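Side-chain contacts in tudor domain-containing protein 1 (Homo sapiens, PDB 5M9N), which probably helps silence transposable elements in the male germline through the piRNA pathway, with this extended Tudor domain binding a symmetrically dimethylated peptide: residues F50-L55 with V191-K196; S69-Q74 with I88-F93; L105-E110 with L126-L131; I165-K170 with A211-G216. All blocks are in the same frame, centred on the assembly; numbering follows the deposited sequence.

The four contacts sample both lobes of the extended Tudor domain. Contacts 1 and 4 lie in the OB-like lobe, with centres 15 Å apart; contacts 2 and 3 lie in the Tudor lobe, also 15 Å apart, and share its five-stranded antiparallel sheet, where Q92 of one pairs with R130 of the other. Contacts 1 and 2 are buried: the first joins apolar side chains, with one cysteine at the margin, inside a barrel, the second brings cysteine sulfur and an aromatic edge together at a disulfide. Contacts 3 and 4 are surface contacts, each built round one leucine meeting an aromatic ring. Helix 162-172 of contact 4 also reaches the strands of contact 1.

Contact 1 (F50-L55 with V191-K196); sequences FFCQQL and VELIDK
F50, L193 and V191 form a small apolar cluster in which one corner of the F50 ring meets the methyl groups of two residues on another strand. The ring atom F50 CZ lies 3.8 Å from V191 CG2 and 3.9 Å from L193 CD1, and F50 CE2 is 4.0 Å from the same L193 methyl. Both methyls approach the ring obliquely. The two leading side chains, F50 and L193, come from opposite directions, whereas V191 is slanted across F50. F50 is turned so that CG lies between its backbone N and carbonyl carbon (chi1 72°), and from there the ring extends toward V191 and L193. L193 uses its fork twice: CD1 goes to the phenylalanine, while CD2 lies 4.3 Å from C52 SG, a looser apolar touch beside the main cluster.

The backbones stay well apart. Strand segments 50-54 and 191-195 approach to 10.9 Å at their axes, with 65° between their N-to-C directions, a gap spanned by side chains. They are not sheet neighbours: both pair with strand 146-150, 49-54 antiparallel and 189-195 parallel. C148 touches F50 and C52, L150 touches L193, and V179 of strand 177-184 packs on C52 and V191. The terminal methyl of M168, from helix 162-172, also packs on F50 and L193. Side chains meeting across a strongly curled sheet in this way are the inside of an OB-like barrel, the staphylococcal-nuclease-like part of the extended Tudor domain.

Contact 2 (S69-Q74 with I88-F93); sequences SKYCDQ and ICCAQF
A disulfide site in the Tudor lobe brings C72 of helix 58-73 against C90 of strand 88-92, with Y71 beside them. The strand belongs to the five-stranded antiparallel Tudor barrel, and the helix is the long connection between this barrel and the OB-like lobe. C72 SG is bonded covalently to C132 of strand 131-132. That strand pairs with 88-92, and C132 shares backbone hydrogen bonds with C90, so the disulfide staples the last turn of the helix region to the strand next to C90.

C90 takes no part in the bridge but packs tightly on it. C72 SG is 3.6 Å from C90 CB and 3.7 Å from C90 SG, a van der Waals meeting of a disulfide sulfur with a neighbouring thiol side chain. W99 of strand 99-109 touches both cysteines and helps enclose the site.

Y71 CG stands roughly opposite its backbone N (chi1 158°), which directs the ring toward strand 88-92; I135 and L138 also touch it, and its OH is hydrogen-bonded to P133 O. The phenol is therefore tied at its polar end to the chain just beyond C132. Across to strand 88-92 the ring makes a sulfur-aromatic contact at its edge: C90 SG lies near the ring plane, 77° off the normal, and its nearest ring atom is Y71 CE2 at 4.0 Å.

Contact 3 (L105-E110 with L126-L131); sequences LAYASE and LSLMRL
L128, which meets both Y107 and E110, starts a short 3-10 turn closed by the short backbone bond from R130 N to S127 O, 2.8 Å long. S127 also reaches forward with its side chain: OG accepts from M129 N at 3.2 Å with an N-H...O angle of 154°, an ST turn. A second backbone bond, L131 N to L128 O, follows before the chain returns to strand. Together these bonds shape the backbone of the turn; with CG opposite the carbonyl carbon (chi1 -65°), L128 then reaches across to Y107 and E110.

That leucine divides its two methyls between two neighbours. CD2 comes obliquely to the Y107 ring, 4.0 Å from Y107 CE2 and 4.2 Å from Y107 OH, and the two side chains cross at about a right angle. CD1 touches the other residue through its backbone, lying 3.8 Å from E110 O. The tyrosine ring is bordered by S109 O, in plane at its edge, and its OH is hydrogen-bonded to P83 O, so the aromatic group is held at its far end as well as flanked by the leucine. A 1,2-ethanediol molecule, probably from the crystallisation liquor, lies near L128.

The contact lies on the surface of the Tudor barrel, near the corner the chain turns at A108. A backbone hydrogen bond joins L128 to E111. Strand 112-117 runs between strands 99-109 and 123-127 in the sheet, and its V113 touches both Y107 and L128, while Y82, in the loop before strand 88-92, packs on the same two side chains.

Contact 4 (I165-K170 with A211-G216); sequences ICLMKK and AGFAVG
Apolar contact between L167 and F213 joins helix 162-172 to the chain that follows helix 204-210. One methyl does the work: L167 CD2 lies 3.6 Å from F213 CE2 and 3.7 Å from F213 CD2, in the plane of the ring and at its edge, so that the leucine butts against the rim of the phenylalanine. The two side chains cross at a slant. The same methyl is 4.0 Å from A211 CB; alanine and ring edge lie side by side and the methyl rests against both. L167 holds CG opposite its backbone N (chi1 176°), which swings the isobutyl group out from the helix toward A211 and F213. L208 of helix 204-210 also touches L167, while E163 and A164, one turn earlier on helix 162-172, touch F213.

Contact between a carbonyl and a ring face adds to this within 211-216. A211 O stands 4.0 Å above the F213 plane, over its centre, which places a backbone oxygen on one face while L167 takes part of the edge.

Backbone geometry sets up the arrangement. G212 is the first residue to leave helical angles after helix 204-210, with a positive phi of 102°, and the sharp change of course brings the F213 ring back against the A211 carbonyl. G212 O accepts from S156 OG, and the backbones of F213 and S156 are also hydrogen-bonded, before strand 214-216 pairs antiparallel with 153-155. The result is a helix end that turns at a glycine and runs into one strand of a two-stranded antiparallel sheet, packed on the helix that covers the OB-like barrel of the extended Tudor domain.

Contact 1 (F50-L55 with V191-K196)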
loop_
_atom_site.group_PDB
_atom_site.type_symbol
_atom_site.label_atom_id
_atom_site.label_comp_id
_atom_site.label_asym_id
_atom_site.label_seq_id
_atom_site.Cartn_x
_atom_site.Cartn_y
_atom_site.Cartn_z
ATOM N N PHE A 50 0.067 7.768 -3.364
ATOM C CA PHE A 50 1.164 7.137 -2.653
ATOM C C PHE A 50 0.632 6.404 -1.440
ATOM O O PHE A 50 -0.539 6.534 -1.135
ATOM C CB PHE A 50 2.295 8.118 -2.351
ATOM C CG PHE A 50 1.982 9.141 -1.282
ATOM C CD1 PHE A 50 1.382 10.345 -1.604
ATOM C CD2 PHE A 50 2.331 8.911 0.037
ATOM C CE1 PHE A 50 1.079 11.309 -0.647
ATOM C CE2 PHE A 50 2.037 9.849 0.997
ATOM C CZ PHE A 50 1.440 11.057 0.668
ATOM N N PHE A 51 1.509 5.631 -0.770
ATOM C CA PHE A 51 1.118 4.719 0.302
ATOM C C PHE A 51 2.068 4.812 1.457
ATOM O O PHE A 51 3.260 4.805 1.232
ATOM C CB PHE A 51 1.168 3.287 -0.161
ATOM C CG PHE A 51 0.117 2.976 -1.170
ATOM C CD1 PHE A 51 0.364 3.152 -2.485
ATOM C CD2 PHE A 51 -1.094 2.567 -0.760
ATOM C CE1 PHE A 51 -0.627 2.857 -3.437
ATOM C CE2 PHE A 51 -2.093 2.241 -1.677
ATOM C CZ PHE A 51 -1.848 2.371 -3.008
ATOM N N CYS A 52 1.517 4.815 2.651
ATOM C CA CYS A 52 2.336 4.887 3.875
ATOM C C CYS A 52 1.990 3.631 4.647
ATOM O O CYS A 52 0.912 3.052 4.481
ATOM C CB CYS A 52 1.928 6.137 4.694
ATOM S SG CYS A 52 2.425 7.651 3.870
ATOM N N GLN A 53 2.931 3.195 5.473
ATOM C CA GLN A 53 2.657 2.241 6.504
ATOM C C GLN A 53 3.052 2.849 7.865
ATOM O O GLN A 53 3.977 3.642 7.940
ATOM C CB GLN A 53 3.508 0.985 6.309
ATOM C CG GLN A 53 3.382 0.250 4.994
ATOM C CD GLN A 53 4.489 -0.762 4.795
ATOM O OE1 GLN A 53 5.666 -0.445 4.979
ATOM N NE2 GLN A 53 4.127 -1.996 4.457
ATOM N N GLN A 54 2.359 2.398 8.895
ATOM C CA GLN A 54 2.612 2.747 10.238
ATOM C C GLN A 54 3.862 2.011 10.650
ATOM O O GLN A 54 3.981 0.803 10.442
ATOM C CB GLN A 54 1.439 2.349 11.107
ATOM C CG GLN A 54 0.168 3.081 10.740
ATOM C CD GLN A 54 -1.033 2.573 11.502
ATOM O OE1 GLN A 54 -1.020 1.470 12.040
ATOM N NE2 GLN A 54 -2.079 3.378 11.560
ATOM N N LEU A 55 4.802 2.717 11.237
ATOM C CA LEU A 55 6.040 2.070 11.659
ATOM C C LEU A 55 5.727 0.906 12.610
ATOM O O LEU A 55 6.330 -0.158 12.510
ATOM C CB LEU A 55 6.979 3.095 12.267
ATOM C CG LEU A 55 8.313 2.573 12.784
ATOM C CD1 LEU A 55 9.067 1.658 11.811
ATOM C CD2 LEU A 55 9.162 3.766 13.194
ATOM N N VAL A 191 -3.080 13.983 3.549
ATOM C CA VAL A 191 -2.106 14.017 4.678
ATOM C C VAL A 191 -1.053 15.088 4.482
ATOM O O VAL A 191 -0.808 15.543 3.355
ATOM C CB VAL A 191 -1.355 12.655 4.847
ATOM C CG1 VAL A 191 -2.280 11.524 5.276
ATOM C CG2 VAL A 191 -0.547 12.315 3.622
ATOM N N GLU A 192 -0.439 15.509 5.590
ATOM C CA GLU A 192 0.825 16.226 5.539
ATOM C C GLU A 192 1.893 15.234 5.889
ATOM O O GLU A 192 1.655 14.347 6.708
ATOM C CB GLU A 192 0.870 17.351 6.570
ATOM C CG GLU A 192 0.242 18.647 6.126
ATOM C CD GLU A 192 0.036 19.592 7.281
ATOM O OE1 GLU A 192 0.574 19.336 8.367
ATOM O OE2 GLU A 192 -0.678 20.594 7.115
ATOM N N LEU A 193 3.056 15.374 5.270
ATOM C CA LEU A 193 4.221 14.552 5.567
ATOM C C LEU A 193 5.285 15.464 6.163
ATOM O O LEU A 193 5.719 16.391 5.498
ATOM C CB LEU A 193 4.787 13.945 4.310
ATOM C CG LEU A 193 3.913 12.948 3.525
ATOM C CD1 LEU A 193 4.728 12.412 2.372
ATOM C CD2 LEU A 193 3.419 11.847 4.434
ATOM N N ILE A 194 5.727 15.157 7.384
ATOM C CA ILE A 194 6.600 16.068 8.133
ATOM C C ILE A 194 7.776 15.278 8.663
ATOM O O ILE A 194 7.605 14.321 9.399
ATOM C CB ILE A 194 5.844 16.732 9.298
ATOM C CG1 ILE A 194 4.616 17.499 8.772
ATOM C CG2 ILE A 194 6.735 17.722 10.049
ATOM C CD1 ILE A 194 3.530 17.682 9.807
ATOM N N ASP A 195 8.972 15.672 8.254
ATOM C CA ASP A 195 10.155 15.030 8.723
ATOM C C ASP A 195 10.615 15.869 9.940
ATOM O O ASP A 195 11.000 17.020 9.803
ATOM C CB ASP A 195 11.214 14.959 7.643
ATOM C CG ASP A 195 12.529 14.308 8.135
ATOM O OD1 ASP A 195 12.579 13.742 9.282
ATOM O OD2 ASP A 195 13.519 14.406 7.379
ATOM N N LYS A 196 10.486 15.267 11.106
ATOM C CA LYS A 196 10.849 15.896 12.372
ATOM C C LYS A 196 12.309 15.635 12.802
ATOM O O LYS A 196 12.702 15.960 13.946
ATOM C CB LYS A 196 9.862 15.436 13.428
ATOM C CG LYS A 196 8.464 15.967 13.162
ATOM C CD LYS A 196 7.528 15.634 14.304
ATOM C CE LYS A 196 6.268 16.466 14.210
ATOM N NZ LYS A 196 5.205 15.923 15.105
#

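Contact 2 (S69-Q74 with I88-F93)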
loop_
_atom_site.group_PDB
_atom_site.type_symbol
_atom_site.label_atom_id
_atom_site.label_comp_id
_atom_site.label_asym_id
_atom_site.label_seq_id
_atom_site.Cartn_x
_atom_site.Cartn_y
_atom_site.Cartn_z
ATOM N N SER A 69 2.848 -17.851 4.720
ATOM C CA SER A 69 3.814 -18.812 4.217
ATOM C C SER A 69 3.444 -20.191 4.714
ATOM O O SER A 69 3.411 -21.140 3.953
ATOM C CB SER A 69 5.207 -18.444 4.761
ATOM O OG SER A 69 6.102 -19.527 4.537
ATOM N N LYS A 70 3.131 -20.297 5.993
ATOM C CA LYS A 70 2.705 -21.556 6.552
ATOM C C LYS A 70 1.431 -22.098 5.913
ATOM O O LYS A 70 1.325 -23.285 5.616
ATOM C CB LYS A 70 2.481 -21.368 8.039
ATOM C CG LYS A 70 2.110 -22.653 8.736
ATOM C CD LYS A 70 2.050 -22.437 10.226
ATOM C CE LYS A 70 1.596 -23.714 10.933
ATOM N NZ LYS A 70 1.486 -23.482 12.413
ATOM N N TYR A 71 0.479 -21.198 5.681
ATOM C CA TYR A 71 -0.818 -21.535 5.178
ATOM C C TYR A 71 -0.732 -21.925 3.706
ATOM O O TYR A 71 -1.250 -22.983 3.326
ATOM C CB TYR A 71 -1.799 -20.365 5.402
ATOM C CG TYR A 71 -3.001 -20.369 4.481
ATOM C CD1 TYR A 71 -4.114 -21.177 4.737
ATOM C CD2 TYR A 71 -3.013 -19.573 3.341
ATOM C CE1 TYR A 71 -5.216 -21.190 3.867
ATOM C CE2 TYR A 71 -4.100 -19.578 2.452
ATOM C CZ TYR A 71 -5.202 -20.356 2.724
ATOM O OH TYR A 71 -6.244 -20.317 1.849
ATOM N N CYS A 72 -0.094 -21.086 2.890
ATOM C CA CYS A 72 0.020 -21.379 1.463
ATOM C C CYS A 72 0.823 -22.638 1.178
ATOM O O CYS A 72 0.507 -23.340 0.232
ATOM C CB CYS A 72 0.577 -20.190 0.672
ATOM S SG CYS A 72 -0.568 -18.787 0.651
ATOM N N ASP A 73 1.790 -22.972 2.041
ATOM C CA ASP A 73 2.530 -24.248 1.893
ATOM C C ASP A 73 1.710 -25.527 2.049
ATOM O O ASP A 73 2.111 -26.570 1.546
ATOM C CB ASP A 73 3.746 -24.283 2.830
ATOM C CG ASP A 73 4.816 -23.302 2.408
ATOM O OD1 ASP A 73 4.703 -22.651 1.349
ATOM O OD2 ASP A 73 5.775 -23.121 3.153
ATOM N N GLN A 74 0.579 -25.451 2.732
ATOM C CA GLN A 74 -0.295 -26.591 2.912
ATOM C C GLN A 74 -1.323 -26.760 1.837
ATOM O O GLN A 74 -2.058 -27.764 1.845
ATOM C CB GLN A 74 -1.020 -26.483 4.212
ATOM C CG GLN A 74 -0.070 -26.596 5.375
ATOM C CD GLN A 74 -0.832 -26.431 6.642
ATOM O OE1 GLN A 74 -1.424 -27.383 7.132
ATOM N NE2 GLN A 74 -0.875 -25.208 7.160
ATOM N N ILE A 88 -9.829 -10.544 -2.592
ATOM C CA ILE A 88 -8.505 -10.630 -1.932
ATOM C C ILE A 88 -8.062 -12.074 -2.029
ATOM O O ILE A 88 -8.875 -12.977 -1.893
ATOM C CB ILE A 88 -8.579 -10.174 -0.475
ATOM C CG1 ILE A 88 -9.109 -8.740 -0.391
ATOM C CG2 ILE A 88 -7.187 -10.170 0.166
ATOM C CD1 ILE A 88 -8.207 -7.692 -1.023
ATOM N N CYS A 89 -6.804 -12.307 -2.305
ATOM C CA CYS A 89 -6.246 -13.664 -2.280
ATOM C C CYS A 89 -4.798 -13.568 -1.779
ATOM O O CYS A 89 -4.416 -12.516 -1.265
ATOM C CB CYS A 89 -6.338 -14.284 -3.666
ATOM S SG CYS A 89 -5.372 -13.484 -4.932
ATOM N N CYS A 90 -4.035 -14.650 -1.871
ATOM C CA CYS A 90 -2.577 -14.669 -1.642
ATOM C C CYS A 90 -1.887 -14.669 -2.996
ATOM O O CYS A 90 -2.370 -15.303 -3.955
ATOM C CB CYS A 90 -2.159 -15.872 -0.804
ATOM S SG CYS A 90 -3.128 -16.142 0.683
ATOM N N ALA A 91 -0.839 -13.861 -3.101
ATOM C CA ALA A 91 0.009 -13.735 -4.256
ATOM C C ALA A 91 1.475 -13.887 -3.834
ATOM O O ALA A 91 1.894 -13.290 -2.807
ATOM C CB ALA A 91 -0.198 -12.392 -4.869
ATOM N N GLN A 92 2.246 -14.658 -4.616
ATOM C CA GLN A 92 3.670 -14.849 -4.340
ATOM C C GLN A 92 4.502 -13.829 -5.125
ATOM O O GLN A 92 4.574 -13.866 -6.365
ATOM C CB GLN A 92 4.016 -16.284 -4.752
ATOM C CG GLN A 92 5.310 -16.809 -4.269
ATOM C CD GLN A 92 5.510 -18.254 -4.661
ATOM O OE1 GLN A 92 4.766 -18.833 -5.483
ATOM N NE2 GLN A 92 6.525 -18.819 -4.146
ATOM N N PHE A 93 5.066 -12.881 -4.408
ATOM C CA PHE A 93 5.797 -11.747 -4.964
ATOM C C PHE A 93 6.965 -12.216 -5.793
ATOM O O PHE A 93 7.653 -13.141 -5.405
ATOM C CB PHE A 93 6.247 -10.846 -3.771
ATOM C CG PHE A 93 6.945 -9.559 -4.151
ATOM C CD1 PHE A 93 6.590 -8.834 -5.289
ATOM C CD2 PHE A 93 7.893 -9.023 -3.291
ATOM C CE1 PHE A 93 7.213 -7.639 -5.599
ATOM C CE2 PHE A 93 8.528 -7.838 -3.593
ATOM C CZ PHE A 93 8.187 -7.135 -4.732
#

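Contact 3 (L105-E110 with L126-L131)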
loop_
_atom_site.group_PDB
_atom_site.type_symbol
_atom_site.label_atom_id
_atom_site.label_comp_id
_atom_site.label_asym_id
_atom_site.label_seq_id
_atom_site.Cartn_x
_atom_site.Cartn_y
_atom_site.Cartn_z
ATOM N N LEU A 105 -6.863 -7.034 -9.495
ATOM C CA LEU A 105 -7.292 -5.761 -10.109
ATOM C C LEU A 105 -7.899 -5.978 -11.508
ATOM O O LEU A 105 -8.778 -5.285 -11.864
ATOM C CB LEU A 105 -6.177 -4.733 -10.189
ATOM C CG LEU A 105 -5.457 -4.438 -8.838
ATOM C CD1 LEU A 105 -4.317 -3.516 -9.112
ATOM C CD2 LEU A 105 -6.441 -3.835 -7.881
ATOM N N ALA A 106 -7.427 -6.986 -12.224
ATOM C CA ALA A 106 -7.746 -7.202 -13.640
ATOM C C ALA A 106 -7.050 -8.465 -14.087
ATOM O O ALA A 106 -5.955 -8.822 -13.583
ATOM C CB ALA A 106 -7.294 -6.014 -14.509
ATOM N N TYR A 107 -7.650 -9.163 -15.054
ATOM C CA TYR A 107 -6.904 -10.218 -15.709
ATOM C C TYR A 107 -6.091 -9.587 -16.826
ATOM O O TYR A 107 -6.626 -8.802 -17.643
ATOM C CB TYR A 107 -7.842 -11.328 -16.239
ATOM C CG TYR A 107 -8.152 -12.347 -15.206
ATOM C CD1 TYR A 107 -8.925 -12.021 -14.129
ATOM C CD2 TYR A 107 -7.673 -13.649 -15.312
ATOM C CE1 TYR A 107 -9.187 -12.943 -13.112
ATOM C CE2 TYR A 107 -7.944 -14.598 -14.337
ATOM C CZ TYR A 107 -8.695 -14.227 -13.213
ATOM O OH TYR A 107 -9.005 -15.171 -12.218
ATOM N N ALA A 108 -4.807 -9.927 -16.895
ATOM C CA ALA A 108 -3.940 -9.505 -18.019
ATOM C C ALA A 108 -4.008 -10.447 -19.235
ATOM O O ALA A 108 -3.733 -10.034 -20.349
ATOM C CB ALA A 108 -2.515 -9.390 -17.585
ATOM N N SER A 109 -4.276 -11.709 -18.985
ATOM C CA SER A 109 -4.557 -12.680 -20.054
ATOM C C SER A 109 -5.477 -13.710 -19.413
ATOM O O SER A 109 -5.942 -13.561 -18.268
ATOM C CB SER A 109 -3.223 -13.343 -20.511
ATOM O OG SER A 109 -2.564 -14.013 -19.401
ATOM N N GLU A 110 -5.651 -14.828 -20.089
ATOM C CA GLU A 110 -6.421 -15.914 -19.522
ATOM C C GLU A 110 -5.735 -16.536 -18.348
ATOM O O GLU A 110 -6.422 -17.115 -17.543
ATOM C CB GLU A 110 -6.702 -17.004 -20.563
ATOM C CG GLU A 110 -7.461 -16.483 -21.777
ATOM C CD GLU A 110 -8.945 -16.311 -21.539
ATOM O OE1 GLU A 110 -9.400 -16.354 -20.386
ATOM O OE2 GLU A 110 -9.705 -16.197 -22.544
ATOM N N LEU A 126 1.041 -11.359 -12.460
ATOM C CA LEU A 126 1.469 -12.669 -12.049
ATOM C C LEU A 126 0.689 -13.758 -12.785
ATOM O O LEU A 126 -0.519 -13.651 -12.961
ATOM C CB LEU A 126 1.239 -12.860 -10.565
ATOM C CG LEU A 126 2.085 -11.979 -9.643
ATOM C CD1 LEU A 126 1.773 -12.330 -8.197
ATOM C CD2 LEU A 126 3.557 -12.209 -9.903
ATOM N N SER A 127 1.428 -14.804 -13.140
ATOM C CA SER A 127 0.858 -16.093 -13.424
ATOM C C SER A 127 -0.150 -16.522 -12.351
ATOM O O SER A 127 0.109 -16.372 -11.143
ATOM C CB SER A 127 2.007 -17.097 -13.480
ATOM O OG SER A 127 1.495 -18.393 -13.706
ATOM N N LEU A 128 -1.269 -17.113 -12.764
ATOM C CA LEU A 128 -2.204 -17.774 -11.826
ATOM C C LEU A 128 -1.567 -18.820 -10.896
ATOM O O LEU A 128 -2.068 -19.055 -9.783
ATOM C CB LEU A 128 -3.396 -18.401 -12.578
ATOM C CG LEU A 128 -4.359 -17.474 -13.315
ATOM C CD1 LEU A 128 -5.419 -18.296 -14.032
ATOM C CD2 LEU A 128 -5.077 -16.561 -12.388
ATOM N N MET A 129 -0.443 -19.398 -11.320
ATOM C CA MET A 129 0.274 -20.337 -10.493
ATOM C C MET A 129 0.817 -19.627 -9.218
ATOM O O MET A 129 1.070 -20.296 -8.243
ATOM C CB MET A 129 1.427 -20.978 -11.260
ATOM C CG MET A 129 1.070 -21.644 -12.583
ATOM S SD MET A 129 0.350 -23.249 -12.226
ATOM C CE MET A 129 -0.254 -23.732 -13.869
ATOM N N ARG A 130 0.929 -18.288 -9.220
ATOM C CA ARG A 130 1.479 -17.533 -8.064
ATOM C C ARG A 130 0.340 -16.969 -7.219
ATOM O O ARG A 130 0.589 -16.213 -6.276
ATOM C CB ARG A 130 2.536 -16.476 -8.535
ATOM C CG ARG A 130 3.797 -17.192 -9.032
ATOM C CD ARG A 130 4.895 -16.402 -9.746
ATOM N NE ARG A 130 5.625 -15.725 -8.756
ATOM C CZ ARG A 130 6.898 -15.855 -8.408
ATOM N NH1 ARG A 130 7.808 -16.588 -9.046
ATOM N NH2 ARG A 130 7.244 -15.172 -7.381
ATOM N N LEU A 131 -0.915 -17.362 -7.501
ATOM C CA LEU A 131 -2.031 -16.978 -6.616
ATOM C C LEU A 131 -2.559 -18.221 -5.899
ATOM O O LEU A 131 -2.499 -19.269 -6.482
ATOM C CB LEU A 131 -3.143 -16.274 -7.347
ATOM C CG LEU A 131 -2.725 -15.189 -8.352
ATOM C CD1 LEU A 131 -3.925 -14.776 -9.226
ATOM C CD2 LEU A 131 -2.133 -14.014 -7.632
#

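Contact 4 (I165-K170 with A211-G216)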
loop_
_atom_site.group_PDB
_atom_site.type_symbol
_atom_site.label_atom_id
_atom_site.label_comp_id
_atom_site.label_asym_id
_atom_site.label_seq_id
_atom_site.Cartn_x
_atom_site.Cartn_y
_atom_site.Cartn_z
ATOM N N ILE A 165 8.507 13.907 -8.530
ATOM C CA ILE A 165 8.398 12.598 -7.894
ATOM C C ILE A 165 9.740 12.089 -7.303
ATOM O O ILE A 165 9.773 11.546 -6.201
ATOM C CB ILE A 165 7.800 11.622 -8.914
ATOM C CG1 ILE A 165 6.337 12.021 -9.216
ATOM C CG2 ILE A 165 7.874 10.190 -8.419
ATOM C CD1 ILE A 165 5.886 11.585 -10.609
ATOM N N CYS A 166 10.807 12.270 -8.066
ATOM C CA CYS A 166 12.172 12.001 -7.628
ATOM C C CYS A 166 12.507 12.744 -6.343
ATOM O O CYS A 166 12.987 12.171 -5.392
ATOM C CB CYS A 166 13.140 12.429 -8.717
ATOM S SG CYS A 166 14.833 11.953 -8.390
ATOM N N LEU A 167 12.235 14.040 -6.347
ATOM C CA LEU A 167 12.451 14.877 -5.210
ATOM C C LEU A 167 11.656 14.429 -4.002
ATOM O O LEU A 167 12.200 14.372 -2.909
ATOM C CB LEU A 167 12.088 16.320 -5.536
ATOM C CG LEU A 167 12.207 17.282 -4.344
ATOM C CD1 LEU A 167 13.645 17.362 -3.811
ATOM C CD2 LEU A 167 11.702 18.650 -4.710
ATOM N N MET A 168 10.366 14.151 -4.177
ATOM C CA MET A 168 9.557 13.592 -3.098
ATOM C C MET A 168 10.169 12.308 -2.523
ATOM O O MET A 168 10.213 12.146 -1.295
ATOM C CB MET A 168 8.111 13.313 -3.549
ATOM C CG MET A 168 7.242 12.781 -2.425
ATOM S SD MET A 168 5.504 12.522 -2.891
ATOM C CE MET A 168 4.900 11.652 -1.444
ATOM N N LYS A 169 10.591 11.399 -3.405
ATOM C CA LYS A 169 11.215 10.142 -3.022
ATOM C C LYS A 169 12.464 10.385 -2.161
ATOM O O LYS A 169 12.691 9.660 -1.187
ATOM C CB LYS A 169 11.616 9.311 -4.253
ATOM C CG LYS A 169 10.463 8.681 -4.997
ATOM C CD LYS A 169 10.919 8.362 -6.412
ATOM C CE LYS A 169 9.886 7.584 -7.204
ATOM N NZ LYS A 169 9.582 6.305 -6.531
ATOM N N LYS A 170 13.232 11.404 -2.545
ATOM C CA LYS A 170 14.478 11.813 -1.869
ATOM C C LYS A 170 14.172 12.383 -0.484
ATOM O O LYS A 170 14.878 12.104 0.467
ATOM C CB LYS A 170 15.178 12.860 -2.756
ATOM C CG LYS A 170 16.553 13.390 -2.334
ATOM C CD LYS A 170 17.114 14.301 -3.445
ATOM C CE LYS A 170 18.642 14.515 -3.403
ATOM N NZ LYS A 170 19.115 15.556 -2.450
ATOM N N ALA A 211 10.378 24.502 -4.459
ATOM C CA ALA A 211 11.177 24.062 -5.612
ATOM C C ALA A 211 10.538 24.311 -6.980
ATOM O O ALA A 211 11.137 23.970 -8.006
ATOM C CB ALA A 211 11.522 22.589 -5.477
ATOM N N GLY A 212 9.330 24.872 -7.016
ATOM C CA GLY A 212 8.649 25.151 -8.274
ATOM C C GLY A 212 7.571 24.135 -8.611
ATOM O O GLY A 212 6.527 24.510 -9.130
ATOM N N PHE A 213 7.806 22.867 -8.268
ATOM C CA PHE A 213 7.049 21.741 -8.810
ATOM C C PHE A 213 5.570 21.785 -8.431
ATOM O O PHE A 213 4.719 21.314 -9.198
ATOM C CB PHE A 213 7.654 20.396 -8.378
ATOM C CG PHE A 213 9.123 20.239 -8.723
ATOM C CD1 PHE A 213 9.574 20.419 -10.028
ATOM C CD2 PHE A 213 10.061 19.933 -7.740
ATOM C CE1 PHE A 213 10.923 20.282 -10.346
ATOM C CE2 PHE A 213 11.407 19.802 -8.057
ATOM C CZ PHE A 213 11.838 19.972 -9.354
ATOM N N ALA A 214 5.260 22.388 -7.285
ATOM C CA ALA A 214 3.892 22.463 -6.819
ATOM C C ALA A 214 3.412 23.880 -6.710
ATOM O O ALA A 214 4.196 24.779 -6.585
ATOM C CB ALA A 214 3.787 21.795 -5.466
ATOM N N VAL A 215 2.092 24.033 -6.730
ATOM C CA VAL A 215 1.386 25.295 -6.467
ATOM C C VAL A 215 0.319 25.046 -5.383
ATOM O O VAL A 215 -0.180 23.913 -5.244
ATOM C CB VAL A 215 0.733 25.901 -7.757
ATOM C CG1 VAL A 215 1.793 26.377 -8.766
ATOM C CG2 VAL A 215 -0.230 24.924 -8.431
ATOM N N GLY A 216 -0.042 26.094 -4.645
ATOM C CA GLY A 216 -0.947 25.984 -3.494
ATOM C C GLY A 216 -2.421 25.736 -3.798
ATOM O O GLY A 216 -2.910 26.107 -4.870
#